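Local coordinates for uncharacterized protein Dfer_1899 (Dyadobacter fermentans, PDB 5HX0), which is of unknown function but has a sialidase-like beta-propeller fold, and so possibly acts on or binds carbohydrate, at residues A[44-49]-A[105-110]; A[115-120]-A[169-174]; A[122-127]-A[139-144]; A[381-386]-A[395-400]. One frame throughout, in Å; residues are numbered along the deposited sequence. Where two conformers were deposited one is given.

Interaction 1: residues A[44-49]-A[105-110]; sequences KVEDVV and DGKTWT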
loop_
_atom_site.group_PDB
_atom_site.type_symbol
_atom_site.label_atom_id
_atom_site.label_comp_id
_atom_site.label_asym_id
_atom_site.label_seq_id
_atom_site.Cartn_x
_atom_site.Cartn_y
_atom_site.Cartn_z
ATOM N N LYS A 44 21.626 -11.063 -29.306
ATOM C CA LYS A 44 21.375 -10.179 -28.178
ATOM C C LYS A 44 21.926 -8.800 -28.495
ATOM O O LYS A 44 23.111 -8.653 -28.798
ATOM C CB LYS A 44 22.000 -10.712 -26.893
ATOM C CG LYS A 44 21.815 -9.735 -25.724
ATOM C CD LYS A 44 21.894 -10.424 -24.370
ATOM C CE LYS A 44 23.310 -10.606 -23.953
ATOM N NZ LYS A 44 23.447 -10.943 -22.516
ATOM N N VAL A 45 21.067 -7.792 -28.437
ATOM C CA VAL A 45 21.518 -6.430 -28.682
ATOM C C VAL A 45 22.276 -5.898 -27.477
ATOM O O VAL A 45 23.410 -5.419 -27.595
ATOM C CB VAL A 45 20.316 -5.541 -29.039
ATOM C CG1 VAL A 45 20.751 -4.076 -29.248
ATOM C CG2 VAL A 45 19.637 -6.082 -30.275
ATOM N N GLU A 46 21.673 -5.992 -26.297
ATOM C CA GLU A 46 22.297 -5.508 -25.074
ATOM C C GLU A 46 21.459 -5.974 -23.892
ATOM O O GLU A 46 20.316 -6.405 -24.046
ATOM C CB GLU A 46 22.405 -3.987 -25.076
ATOM C CG GLU A 46 21.066 -3.294 -25.239
ATOM C CD GLU A 46 21.195 -1.777 -25.240
ATOM O OE1 GLU A 46 22.142 -1.250 -24.612
ATOM O OE2 GLU A 46 20.348 -1.116 -25.876
ATOM N N ASP A 47 22.041 -5.881 -22.713
ATOM C CA ASP A 47 21.303 -6.036 -21.471
ATOM C C ASP A 47 20.995 -4.662 -20.898
ATOM O O ASP A 47 21.756 -3.715 -21.110
ATOM C CB ASP A 47 22.113 -6.843 -20.473
ATOM C CG ASP A 47 22.350 -8.243 -20.954
ATOM O OD1 ASP A 47 21.425 -8.813 -21.569
ATOM O OD2 ASP A 47 23.456 -8.760 -20.749
ATOM N N VAL A 48 19.871 -4.545 -20.180
ATOM C CA VAL A 48 19.497 -3.277 -19.563
ATOM C C VAL A 48 19.103 -3.512 -18.109
ATOM O O VAL A 48 18.741 -4.619 -17.702
ATOM C CB VAL A 48 18.359 -2.557 -20.321
ATOM C CG1 VAL A 48 18.762 -2.329 -21.747
ATOM C CG2 VAL A 48 17.045 -3.366 -20.263
ATOM N N VAL A 49 19.220 -2.453 -17.314
ATOM C CA VAL A 49 18.687 -2.423 -15.957
ATOM C C VAL A 49 17.403 -1.602 -15.998
ATOM O O VAL A 49 17.393 -0.477 -16.506
ATOM C CB VAL A 49 19.700 -1.845 -14.955
ATOM C CG1 VAL A 49 19.036 -1.680 -13.587
ATOM C CG2 VAL A 49 20.904 -2.793 -14.823
ATOM N N ASP A 105 10.850 2.775 -25.208
ATOM C CA ASP A 105 11.730 2.054 -26.112
ATOM C C ASP A 105 12.269 0.737 -25.581
ATOM O O ASP A 105 12.929 0.024 -26.347
ATOM C CB ASP A 105 12.924 2.936 -26.510
ATOM C CG ASP A 105 13.650 3.520 -25.309
ATOM O OD1 ASP A 105 13.536 3.000 -24.173
ATOM O OD2 ASP A 105 14.342 4.527 -25.507
ATOM N N GLY A 106 12.013 0.382 -24.320
ATOM C CA GLY A 106 12.577 -0.809 -23.715
ATOM C C GLY A 106 13.902 -0.585 -23.026
ATOM O O GLY A 106 14.370 -1.468 -22.284
ATOM N N LYS A 107 14.499 0.584 -23.209
ATOM C CA LYS A 107 15.843 0.895 -22.751
ATOM C C LYS A 107 15.874 1.970 -21.674
ATOM O O LYS A 107 16.608 1.844 -20.691
ATOM C CB LYS A 107 16.678 1.341 -23.957
ATOM C CG LYS A 107 18.119 1.655 -23.692
ATOM C CD LYS A 107 18.862 1.780 -25.024
ATOM C CE LYS A 107 20.349 1.978 -24.791
ATOM N NZ LYS A 107 20.811 1.167 -23.625
ATOM N N THR A 108 15.090 3.021 -21.848
ATOM C CA THR A 108 14.963 4.114 -20.895
ATOM C C THR A 108 13.692 3.923 -20.075
ATOM O O THR A 108 12.601 3.867 -20.640
ATOM C CB THR A 108 14.913 5.431 -21.672
ATOM O OG1 THR A 108 16.130 5.534 -22.419
ATOM C CG2 THR A 108 14.788 6.619 -20.720
ATOM N N TRP A 109 13.826 3.861 -18.750
ATOM C CA TRP A 109 12.697 3.543 -17.887
ATOM C C TRP A 109 12.441 4.660 -16.886
ATOM O O TRP A 109 13.379 5.282 -16.387
ATOM C CB TRP A 109 12.945 2.227 -17.148
ATOM C CG TRP A 109 12.963 1.098 -18.117
ATOM C CD1 TRP A 109 14.021 0.668 -18.854
ATOM C CD2 TRP A 109 11.845 0.302 -18.502
ATOM N NE1 TRP A 109 13.634 -0.372 -19.659
ATOM C CE2 TRP A 109 12.298 -0.613 -19.466
ATOM C CE3 TRP A 109 10.503 0.255 -18.100
ATOM C CZ2 TRP A 109 11.458 -1.572 -20.048
ATOM C CZ3 TRP A 109 9.669 -0.688 -18.683
ATOM C CH2 TRP A 109 10.148 -1.588 -19.646
ATOM N N THR A 110 11.162 4.877 -16.567
ATOM C CA THR A 110 10.821 5.849 -15.525
ATOM C C THR A 110 11.486 5.451 -14.208
ATOM O O THR A 110 11.495 4.262 -13.848
ATOM C CB THR A 110 9.307 5.945 -15.340
ATOM O OG1 THR A 110 8.771 4.630 -15.122
ATOM C CG2 THR A 110 8.658 6.579 -16.575
HETATM O O HOH W 1 17.838 1.746 -18.114
#

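Interaction 2: residues A[115-120]-A[169-174]; sequences LIYSHP and GGYVLR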
loop_
_atom_site.group_PDB
_atom_site.type_symbol
_atom_site.label_atom_id
_atom_site.label_comp_id
_atom_site.label_asym_id
_atom_site.label_seq_id
_atom_site.Cartn_x
_atom_site.Cartn_y
_atom_site.Cartn_z
ATOM N N LEU A 115 2.247 3.040 -8.194
ATOM C CA LEU A 115 1.533 1.969 -7.515
ATOM C C LEU A 115 0.397 1.453 -8.388
ATOM O O LEU A 115 -0.432 2.230 -8.873
ATOM C CB LEU A 115 0.980 2.455 -6.178
ATOM C CG LEU A 115 0.277 1.328 -5.417
ATOM C CD1 LEU A 115 1.263 0.418 -4.749
ATOM C CD2 LEU A 115 -0.640 1.896 -4.400
ATOM N N ILE A 116 0.386 0.146 -8.617
ATOM C CA ILE A 116 -0.789 -0.519 -9.169
ATOM C C ILE A 116 -1.741 -0.932 -8.056
ATOM O O ILE A 116 -2.943 -0.669 -8.117
ATOM C CB ILE A 116 -0.385 -1.741 -10.027
ATOM C CG1 ILE A 116 0.360 -1.306 -11.290
ATOM C CG2 ILE A 116 -1.645 -2.558 -10.402
ATOM C CD1 ILE A 116 1.010 -2.500 -12.067
ATOM N N TYR A 117 -1.220 -1.554 -7.002
ATOM C CA TYR A 117 -2.114 -2.064 -5.972
ATOM C C TYR A 117 -1.384 -2.369 -4.676
ATOM O O TYR A 117 -0.315 -2.989 -4.687
ATOM C CB TYR A 117 -2.801 -3.329 -6.459
ATOM C CG TYR A 117 -3.866 -3.850 -5.512
ATOM C CD1 TYR A 117 -5.027 -3.123 -5.268
ATOM C CD2 TYR A 117 -3.721 -5.094 -4.903
ATOM C CE1 TYR A 117 -6.012 -3.615 -4.408
ATOM C CE2 TYR A 117 -4.697 -5.601 -4.050
ATOM C CZ TYR A 117 -5.840 -4.849 -3.808
ATOM O OH TYR A 117 -6.798 -5.350 -2.959
ATOM N N SER A 118 -1.984 -1.949 -3.564
ATOM C CA SER A 118 -1.596 -2.386 -2.228
ATOM C C SER A 118 -2.810 -3.030 -1.575
ATOM O O SER A 118 -3.844 -2.375 -1.386
ATOM C CB SER A 118 -1.083 -1.221 -1.384
ATOM O OG SER A 118 -1.927 -0.089 -1.512
ATOM N N HIS A 119 -2.695 -4.296 -1.249
ATOM C CA HIS A 119 -3.851 -5.033 -0.727
ATOM C C HIS A 119 -4.135 -4.587 0.710
ATOM O O HIS A 119 -3.208 -4.481 1.514
ATOM C CB HIS A 119 -3.550 -6.531 -0.791
ATOM C CG HIS A 119 -4.750 -7.422 -0.683
ATOM N ND1 HIS A 119 -5.944 -7.171 -1.335
ATOM C CD2 HIS A 119 -4.920 -8.590 -0.020
ATOM C CE1 HIS A 119 -6.788 -8.157 -1.081
ATOM N NE2 HIS A 119 -6.190 -9.030 -0.287
ATOM N N PRO A 120 -5.385 -4.295 1.065
ATOM C CA PRO A 120 -5.665 -3.876 2.455
ATOM C C PRO A 120 -5.349 -4.941 3.491
ATOM O O PRO A 120 -5.164 -4.608 4.671
ATOM C CB PRO A 120 -7.171 -3.551 2.419
ATOM C CG PRO A 120 -7.407 -3.121 0.974
ATOM C CD PRO A 120 -6.560 -4.135 0.194
ATOM N N GLY A 169 -4.383 -16.632 -1.447
ATOM C CA GLY A 169 -4.853 -16.952 -2.778
ATOM C C GLY A 169 -5.021 -15.708 -3.640
ATOM O O GLY A 169 -4.533 -14.619 -3.324
ATOM N N GLY A 170 -5.756 -15.884 -4.742
ATOM C CA GLY A 170 -5.694 -14.944 -5.834
ATOM C C GLY A 170 -6.623 -13.739 -5.724
ATOM O O GLY A 170 -7.616 -13.727 -4.990
ATOM N N TYR A 171 -6.264 -12.702 -6.480
ATOM C CA TYR A 171 -7.138 -11.568 -6.748
ATOM C C TYR A 171 -6.640 -10.922 -8.033
ATOM O O TYR A 171 -5.461 -11.028 -8.368
ATOM C CB TYR A 171 -7.166 -10.551 -5.600
ATOM C CG TYR A 171 -5.882 -10.301 -4.807
ATOM C CD1 TYR A 171 -4.930 -9.370 -5.231
ATOM C CD2 TYR A 171 -5.677 -10.942 -3.600
ATOM C CE1 TYR A 171 -3.782 -9.110 -4.468
ATOM C CE2 TYR A 171 -4.548 -10.706 -2.838
ATOM C CZ TYR A 171 -3.608 -9.797 -3.267
ATOM O OH TYR A 171 -2.514 -9.577 -2.461
ATOM N N VAL A 172 -7.550 -10.299 -8.768
ATOM C CA VAL A 172 -7.254 -9.737 -10.085
ATOM C C VAL A 172 -7.754 -8.302 -10.116
ATOM O O VAL A 172 -8.897 -8.030 -9.729
ATOM C CB VAL A 172 -7.921 -10.556 -11.213
ATOM C CG1 VAL A 172 -7.536 -10.011 -12.580
ATOM C CG2 VAL A 172 -7.544 -12.023 -11.096
ATOM N N LEU A 173 -6.900 -7.387 -10.556
ATOM C CA LEU A 173 -7.302 -6.017 -10.838
ATOM C C LEU A 173 -7.496 -5.841 -12.339
ATOM O O LEU A 173 -6.870 -6.517 -13.156
ATOM C CB LEU A 173 -6.249 -5.034 -10.330
ATOM C CG LEU A 173 -5.957 -5.476 -8.904
ATOM C CD1 LEU A 173 -4.540 -5.229 -8.567
ATOM C CD2 LEU A 173 -6.902 -4.823 -7.931
ATOM N N ARG A 174 -8.329 -4.874 -12.692
ATOM C CA ARG A 174 -8.726 -4.657 -14.073
ATOM C C ARG A 174 -8.687 -3.167 -14.384
ATOM O O ARG A 174 -9.137 -2.346 -13.580
ATOM C CB ARG A 174 -10.142 -5.207 -14.265
ATOM C CG ARG A 174 -10.469 -5.735 -15.583
ATOM C CD ARG A 174 -11.747 -6.591 -15.495
ATOM N NE ARG A 174 -12.193 -6.922 -16.833
ATOM C CZ ARG A 174 -12.976 -6.132 -17.554
ATOM N NH1 ARG A 174 -13.411 -4.982 -17.038
ATOM N NH2 ARG A 174 -13.333 -6.491 -18.779
#

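Interaction 3: residues A[122-127]-A[139-144]; sequences GGSQDP and CASYGW. With ACT (acetate ion), chain D.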
loop_
_atom_site.group_PDB
_atom_site.type_symbol
_atom_site.label_atom_id
_atom_site.label_comp_id
_atom_site.label_asym_id
_atom_site.label_seq_id
_atom_site.Cartn_x
_atom_site.Cartn_y
_atom_site.Cartn_z
ATOM N N GLY A 122 -2.838 -7.511 3.309
ATOM C CA GLY A 122 -1.499 -8.070 3.410
ATOM C C GLY A 122 -0.653 -7.766 2.180
ATOM O O GLY A 122 -0.923 -6.815 1.441
ATOM N N GLY A 123 0.381 -8.612 1.990
ATOM C CA GLY A 123 1.344 -8.428 0.909
ATOM C C GLY A 123 0.903 -9.113 -0.375
ATOM O O GLY A 123 0.230 -10.151 -0.352
ATOM N N SER A 124 1.260 -8.503 -1.512
ATOM C CA SER A 124 0.830 -8.978 -2.825
ATOM C C SER A 124 2.007 -9.517 -3.633
ATOM O O SER A 124 3.144 -9.060 -3.481
ATOM C CB SER A 124 0.140 -7.852 -3.588
ATOM O OG SER A 124 -1.004 -7.425 -2.874
ATOM N N GLN A 125 1.731 -10.471 -4.521
ATOM C CA GLN A 125 2.788 -11.203 -5.220
ATOM C C GLN A 125 2.682 -11.067 -6.736
ATOM O O GLN A 125 1.628 -10.723 -7.275
ATOM C CB GLN A 125 2.709 -12.692 -4.892
ATOM C CG GLN A 125 2.753 -12.982 -3.392
ATOM C CD GLN A 125 4.073 -12.566 -2.804
ATOM O OE1 GLN A 125 4.149 -11.611 -2.039
ATOM N NE2 GLN A 125 5.138 -13.274 -3.177
ATOM N N ASP A 126 3.787 -11.400 -7.411
ATOM C CA ASP A 126 3.833 -11.763 -8.829
ATOM C C ASP A 126 2.721 -11.157 -9.691
ATOM O O ASP A 126 1.828 -11.886 -10.145
ATOM C CB ASP A 126 3.759 -13.287 -8.981
ATOM C CG ASP A 126 4.824 -14.020 -8.175
ATOM O OD1 ASP A 126 5.298 -13.481 -7.157
ATOM O OD2 ASP A 126 5.184 -15.159 -8.559
ATOM N N PRO A 127 2.724 -9.855 -9.952
ATOM C CA PRO A 127 1.681 -9.294 -10.829
ATOM C C PRO A 127 1.832 -9.848 -12.236
ATOM O O PRO A 127 2.902 -9.764 -12.837
ATOM C CB PRO A 127 1.956 -7.784 -10.797
ATOM C CG PRO A 127 3.504 -7.718 -10.546
ATOM C CD PRO A 127 3.810 -8.896 -9.650
ATOM N N CYS A 139 -4.591 -7.585 -14.307
ATOM C CA CYS A 139 -3.381 -7.769 -13.500
ATOM C C CYS A 139 -3.703 -8.788 -12.409
ATOM O O CYS A 139 -4.312 -8.446 -11.392
ATOM C CB CYS A 139 -2.891 -6.441 -12.908
ATOM S SG CYS A 139 -1.371 -6.629 -11.940
ATOM N N ALA A 140 -3.294 -10.035 -12.622
ATOM C CA ALA A 140 -3.523 -11.090 -11.645
ATOM C C ALA A 140 -2.465 -11.035 -10.552
ATOM O O ALA A 140 -1.306 -10.662 -10.787
ATOM C CB ALA A 140 -3.502 -12.462 -12.321
ATOM N N SER A 141 -2.876 -11.389 -9.340
ATOM C CA SER A 141 -1.932 -11.418 -8.223
ATOM C C SER A 141 -2.415 -12.467 -7.224
ATOM O O SER A 141 -3.392 -13.187 -7.474
ATOM C CB SER A 141 -1.811 -10.017 -7.600
ATOM O OG SER A 141 -0.868 -10.007 -6.538
ATOM N N TYR A 142 -1.735 -12.537 -6.082
ATOM C CA TYR A 142 -2.164 -13.343 -4.945
ATOM C C TYR A 142 -1.442 -12.808 -3.717
ATOM O O TYR A 142 -0.508 -12.016 -3.834
ATOM C CB TYR A 142 -1.907 -14.839 -5.152
ATOM C CG TYR A 142 -0.497 -15.241 -5.585
ATOM C CD1 TYR A 142 0.456 -15.587 -4.637
ATOM C CD2 TYR A 142 -0.150 -15.333 -6.939
ATOM C CE1 TYR A 142 1.726 -15.999 -5.004
ATOM C CE2 TYR A 142 1.141 -15.739 -7.319
ATOM C CZ TYR A 142 2.065 -16.062 -6.333
ATOM O OH TYR A 142 3.346 -16.466 -6.652
ATOM N N GLY A 143 -1.912 -13.210 -2.527
ATOM C CA GLY A 143 -1.542 -12.508 -1.312
ATOM C C GLY A 143 -1.187 -13.396 -0.132
ATOM O O GLY A 143 -1.507 -14.598 -0.086
ATOM N N TRP A 144 -0.553 -12.745 0.860
ATOM C CA TRP A 144 -0.129 -13.335 2.126
ATOM C C TRP A 144 -0.590 -12.445 3.267
ATOM O O TRP A 144 -0.330 -11.236 3.248
ATOM C CB TRP A 144 1.404 -13.455 2.202
ATOM C CG TRP A 144 1.968 -14.457 1.264
ATOM C CD1 TRP A 144 2.547 -14.217 0.047
ATOM C CD2 TRP A 144 2.007 -15.879 1.465
ATOM N NE1 TRP A 144 2.946 -15.416 -0.521
ATOM C CE2 TRP A 144 2.625 -16.444 0.332
ATOM C CE3 TRP A 144 1.571 -16.725 2.493
ATOM C CZ2 TRP A 144 2.834 -17.824 0.201
ATOM C CZ3 TRP A 144 1.777 -18.086 2.369
ATOM C CH2 TRP A 144 2.401 -18.626 1.231
HETATM C C ACT D . 6.734 -16.281 -5.464
HETATM O O ACT D . 5.762 -15.557 -5.118
HETATM O OXT ACT D . 6.994 -16.352 -6.705
HETATM C CH3 ACT D . 7.530 -17.031 -4.437
#

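Interaction 4: residues A[381-386]-A[395-400]; sequences VSYYFN and AGSILE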
loop_
_atom_site.group_PDB
_atom_site.type_symbol
_atom_site.label_atom_id
_atom_site.label_comp_id
_atom_site.label_asym_id
_atom_site.label_seq_id
_atom_site.Cartn_x
_atom_site.Cartn_y
_atom_site.Cartn_z
ATOM N N VAL A 381 13.243 -9.218 -23.361
ATOM C CA VAL A 381 13.012 -10.271 -22.372
ATOM C C VAL A 381 13.322 -9.637 -21.023
ATOM O O VAL A 381 14.489 -9.444 -20.676
ATOM C CB VAL A 381 13.878 -11.507 -22.622
ATOM C CG1 VAL A 381 13.540 -12.597 -21.581
ATOM C CG2 VAL A 381 13.696 -12.011 -24.064
ATOM N N SER A 382 12.283 -9.290 -20.263
ATOM C CA SER A 382 12.513 -8.808 -18.913
ATOM C C SER A 382 12.575 -9.979 -17.934
ATOM O O SER A 382 12.124 -11.088 -18.223
ATOM C CB SER A 382 11.401 -7.833 -18.483
ATOM O OG SER A 382 10.205 -8.551 -18.174
ATOM N N TYR A 383 13.150 -9.720 -16.762
ATOM C CA TYR A 383 13.289 -10.710 -15.697
ATOM C C TYR A 383 13.728 -9.950 -14.457
ATOM O O TYR A 383 14.010 -8.752 -14.526
ATOM C CB TYR A 383 14.291 -11.830 -16.053
ATOM C CG TYR A 383 15.535 -11.338 -16.761
ATOM C CD1 TYR A 383 16.634 -10.859 -16.040
ATOM C CD2 TYR A 383 15.605 -11.331 -18.159
ATOM C CE1 TYR A 383 17.775 -10.399 -16.696
ATOM C CE2 TYR A 383 16.752 -10.880 -18.817
ATOM C CZ TYR A 383 17.818 -10.406 -18.077
ATOM O OH TYR A 383 18.938 -9.953 -18.728
ATOM N N TYR A 384 13.744 -10.628 -13.308
ATOM C CA TYR A 384 14.436 -10.026 -12.182
ATOM C C TYR A 384 15.742 -10.773 -11.966
ATOM O O TYR A 384 15.955 -11.881 -12.486
ATOM C CB TYR A 384 13.572 -9.955 -10.897
ATOM C CG TYR A 384 13.515 -11.207 -10.028
ATOM C CD1 TYR A 384 12.769 -12.312 -10.423
ATOM C CD2 TYR A 384 14.165 -11.256 -8.781
ATOM C CE1 TYR A 384 12.685 -13.468 -9.615
ATOM C CE2 TYR A 384 14.094 -12.417 -7.964
ATOM C CZ TYR A 384 13.341 -13.516 -8.398
ATOM O OH TYR A 384 13.251 -14.671 -7.621
ATOM N N PHE A 385 16.663 -10.107 -11.277
ATOM C CA PHE A 385 18.048 -10.549 -11.348
ATOM C C PHE A 385 18.799 -10.085 -10.111
ATOM O O PHE A 385 18.346 -9.208 -9.372
ATOM C CB PHE A 385 18.744 -10.019 -12.614
ATOM C CG PHE A 385 19.787 -10.956 -13.148
ATOM C CD1 PHE A 385 19.405 -12.139 -13.757
ATOM C CD2 PHE A 385 21.145 -10.655 -13.034
ATOM C CE1 PHE A 385 20.356 -13.028 -14.260
ATOM C CE2 PHE A 385 22.105 -11.522 -13.512
ATOM C CZ PHE A 385 21.721 -12.721 -14.125
ATOM N N ASN A 386 19.953 -10.709 -9.889
ATOM C CA ASN A 386 20.925 -10.231 -8.918
ATOM C C ASN A 386 22.293 -10.696 -9.394
ATOM O O ASN A 386 22.425 -11.791 -9.955
ATOM C CB ASN A 386 20.689 -10.735 -7.486
ATOM C CG ASN A 386 21.049 -12.202 -7.317
ATOM O OD1 ASN A 386 22.187 -12.538 -6.979
ATOM N ND2 ASN A 386 20.081 -13.095 -7.588
ATOM N N ALA A 395 15.632 -6.368 -14.660
ATOM C CA ALA A 395 16.592 -6.210 -15.739
ATOM C C ALA A 395 15.968 -6.772 -17.014
ATOM O O ALA A 395 14.849 -7.301 -17.005
ATOM C CB ALA A 395 17.906 -6.920 -15.405
ATOM N N GLY A 396 16.699 -6.676 -18.111
ATOM C CA GLY A 396 16.204 -7.235 -19.350
ATOM C C GLY A 396 17.330 -7.437 -20.335
ATOM O O GLY A 396 18.434 -6.895 -20.189
ATOM N N SER A 397 17.037 -8.249 -21.337
ATOM C CA SER A 397 17.914 -8.464 -22.474
ATOM C C SER A 397 17.118 -8.093 -23.714
ATOM O O SER A 397 16.002 -8.586 -23.901
ATOM C CB SER A 397 18.371 -9.921 -22.553
ATOM O OG SER A 397 19.157 -10.286 -21.436
ATOM N N ILE A 398 17.680 -7.239 -24.560
ATOM C CA ILE A 398 17.040 -6.888 -25.822
ATOM C C ILE A 398 17.592 -7.795 -26.920
ATOM O O ILE A 398 18.806 -7.846 -27.146
ATOM C CB ILE A 398 17.254 -5.409 -26.154
ATOM C CG1 ILE A 398 16.595 -4.543 -25.061
ATOM C CG2 ILE A 398 16.639 -5.081 -27.504
ATOM C CD1 ILE A 398 16.792 -3.046 -25.250
ATOM N N LEU A 399 16.694 -8.506 -27.602
ATOM C CA LEU A 399 17.044 -9.448 -28.659
ATOM C C LEU A 399 16.621 -8.910 -30.019
ATOM O O LEU A 399 15.557 -8.294 -30.152
ATOM C CB LEU A 399 16.355 -10.797 -28.443
ATOM C CG LEU A 399 16.612 -11.476 -27.110
ATOM C CD1 LEU A 399 16.037 -12.890 -27.140
ATOM C CD2 LEU A 399 18.102 -11.467 -26.856
ATOM N N GLU A 400 17.449 -9.163 -31.032
ATOM C CA GLU A 400 17.068 -8.951 -32.424
ATOM C C GLU A 400 16.695 -10.313 -33.007
ATOM O O GLU A 400 17.516 -11.239 -33.004
ATOM C CB GLU A 400 18.208 -8.307 -33.216
ATOM C CG GLU A 400 17.812 -7.879 -34.626
ATOM C CD GLU A 400 19.014 -7.576 -35.508
ATOM O OE1 GLU A 400 19.807 -8.512 -35.787
ATOM O OE2 GLU A 400 19.167 -6.401 -35.907
#

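Interaction 1: residues A[44-49]-A[105-110]
Lys107 reaches across to Glu46, the two side chains crossing at about a right angle. From CB the lysine chain starts with CG anti to the backbone N (chi1 -178°), already 4.2 Å from Glu46 OE2, and runs extended as far as CE. Lys107 CD passes 3.4 Å from Glu46 OE2 and Lys107 CE 3.3 Å from the same oxygen, before a bend at the last torsion turns the amino group onto the carboxylate. There Lys107 NZ forms a salt bridge 2.9 Å from Glu46 OE1, arriving from above the carboxylate plane, with a weak second bond to Glu46 OE2. The bridge belongs to one of two conformers modelled for Lys107, so its occupancy is doubtful. The loop 105-110 resembles a shortened Asp-box turn, the peripheral repeat of sialidase-type propellers, and it meets the N-terminal strand that lies at the edge of another blade. In this turn Asp105 OD1 accepts from the backbone N of both Lys107 and Thr108, each at 2.8 Å, while Ser103 bonds to the loop backbone. Nearby, Val48 CG2 lies 3.9 Å from Gly106 O. A water gives one hydrogen to Val49 O (2.8 Å) and the other to Lys107 O (2.9 Å), joining strand and loop through their carbonyls.

Interaction 2: residues A[115-120]-A[169-174]
An aromatic cluster of Tyr117, His119 and Tyr171 packs one propeller blade against the next, joining the outermost strand of the first (114-117), and the loop that follows it, to strand 165-175 of the second. The strand segments run 9.0 Å apart at closest approach, too far for backbone pairing, so side chains alone bridge the gap. The imidazole of His119 lies face to face on the Tyr171 ring, with ring centroids 4.0 Å apart and planes at 24°. His119 NE2 and CD2 sit over the part of the phenol around CE2, and Tyr171 OH extends past them to a hydrogen bond with Ser124. Tyr117 meets the same phenol obliquely, at a plane angle of 62°, its CE2 lying 3.7 Å from Tyr171 CE1. Leu173 fills the other end of the contact: its CD2 stands over one face of the Tyr117 ring, 3.9 Å from the centroid, in a CH-pi contact, while the backbone N of His119 covers the opposite face. Leu173 CD1 packs tightly on Tyr117 CB at 3.3 Å and also reaches Ile116. Pro185 touches Tyr117, Tyr171 and Leu173, and Tyr97 of the second subunit bonds to His119 O. Within the cluster the imidazole's rotation is probably held by a hydrogen bond in its own plane, between His119 ND1 and Tyr117 OH, 2.6 Å long.

Interaction 3: residues A[122-127]-A[139-144]
With its first two torsions near -60° (chi1 -55°, chi2 -64°), Gln125 folds back over Tyr142, whose CG sits between its backbone N and carbonyl carbon (chi1 51°) and so turns the ring under the glutamine. Gln125 CB stands over one face of that ring, 3.7 Å from its centroid, in a CH-pi contact. The amide carbon Gln125 CD then meets the edge of Trp144, 3.6 Å from CD1, with the amide turned steeply to the indole. Gln125 NE2 donates to an acetate oxygen at 3.1 Å, while OE1 accepts from Arg76. The acetate, probably from the crystallisation liquor, also lies close to Tyr142 OH and the Asp126 carboxylate, and may mark a polar pocket. On the backbone, Ser141 OG donates to Gln125 O at 2.7 Å, in the carbonyl plane and on a lone pair, and Gln125 N gives its hydrogen to Tyr142 O at 2.8 Å. Gly123 and Trp144 exchange two backbone bonds as an antiparallel hydrogen-bonded pair. This beta hairpin forms the first two strands of a propeller blade: strand 137-145 bonds on to strand 165-175, and Leu98 of strand 97-103 in the preceding blade packs against Ser124, Pro127 and Ser141.

Interaction 4: residues A[381-386]-A[395-400]
Strands 381-385 and 395-400 run antiparallel at 156°, their axes 4.6 Å apart at closest approach, with Val381 facing Ser397 and Tyr383 facing Ala395 as hydrogen-bonded pairs on either side of the non-hydrogen-bonded pair Ser382 and Gly396. Four backbone bonds result, the straightest from Ala395 N to Tyr383 O (2.9 Å, 178° at the hydrogen). At the middle pair the CA atoms of Ser382 and Gly396 are 4.0 Å apart. Val381, Tyr383, Ala395 and Ser397 share one face of the sheet. On it, Tyr383 takes a first torsion of 41°, placing CG between its own N and carbonyl carbon, and its ring lies across the partner strand. Ala395 O sits 4.0 Å above the ring, over its centre, and Gly396 N is above the same face nearer the rim. Ala395 CB packs 3.7 Å from Tyr383 CE1, and the ring ends with Tyr383 OH donating to Ser397 OG at 2.7 Å, the serine oxygen lying at the ring's edge and in its plane. Farther along, Val381 CG2 touches Leu399 CD1. This hairpin supplies the two middle strands of the blade completed by the N-terminal strand 42-51. From that strand Asp47 bonds to Ser397 OG and is itself paired with Lys44, while Arg358 bonds to Tyr383 OH. The buried hydroxyls therefore belong to a polar chain between a cation and an anion: Arg358 would be expected to polarise the phenol as a donor to the serine, whose own hydrogen would then be available to the Asp47 carboxylate.

From the N terminus, strand 42-51 enters first, and interaction 1 closes a loop from it to the turn 105-110 of another blade. Interaction 2 then links that blade, built of strands between 56 and 117, to the following one through segments 115-120 and 169-174, and interaction 3, a hairpin within the blade that follows, falls wholly between its two ends; the two touch, with centres 6 Å apart. Interaction 4 is a separate hairpin near the C terminus. Although far along the chain from interaction 1, it adjoins it in space, since strand 393-401 pairs with strand 42-51. That pairing of the two chain ends closes the propeller ring. No two of the loops cross.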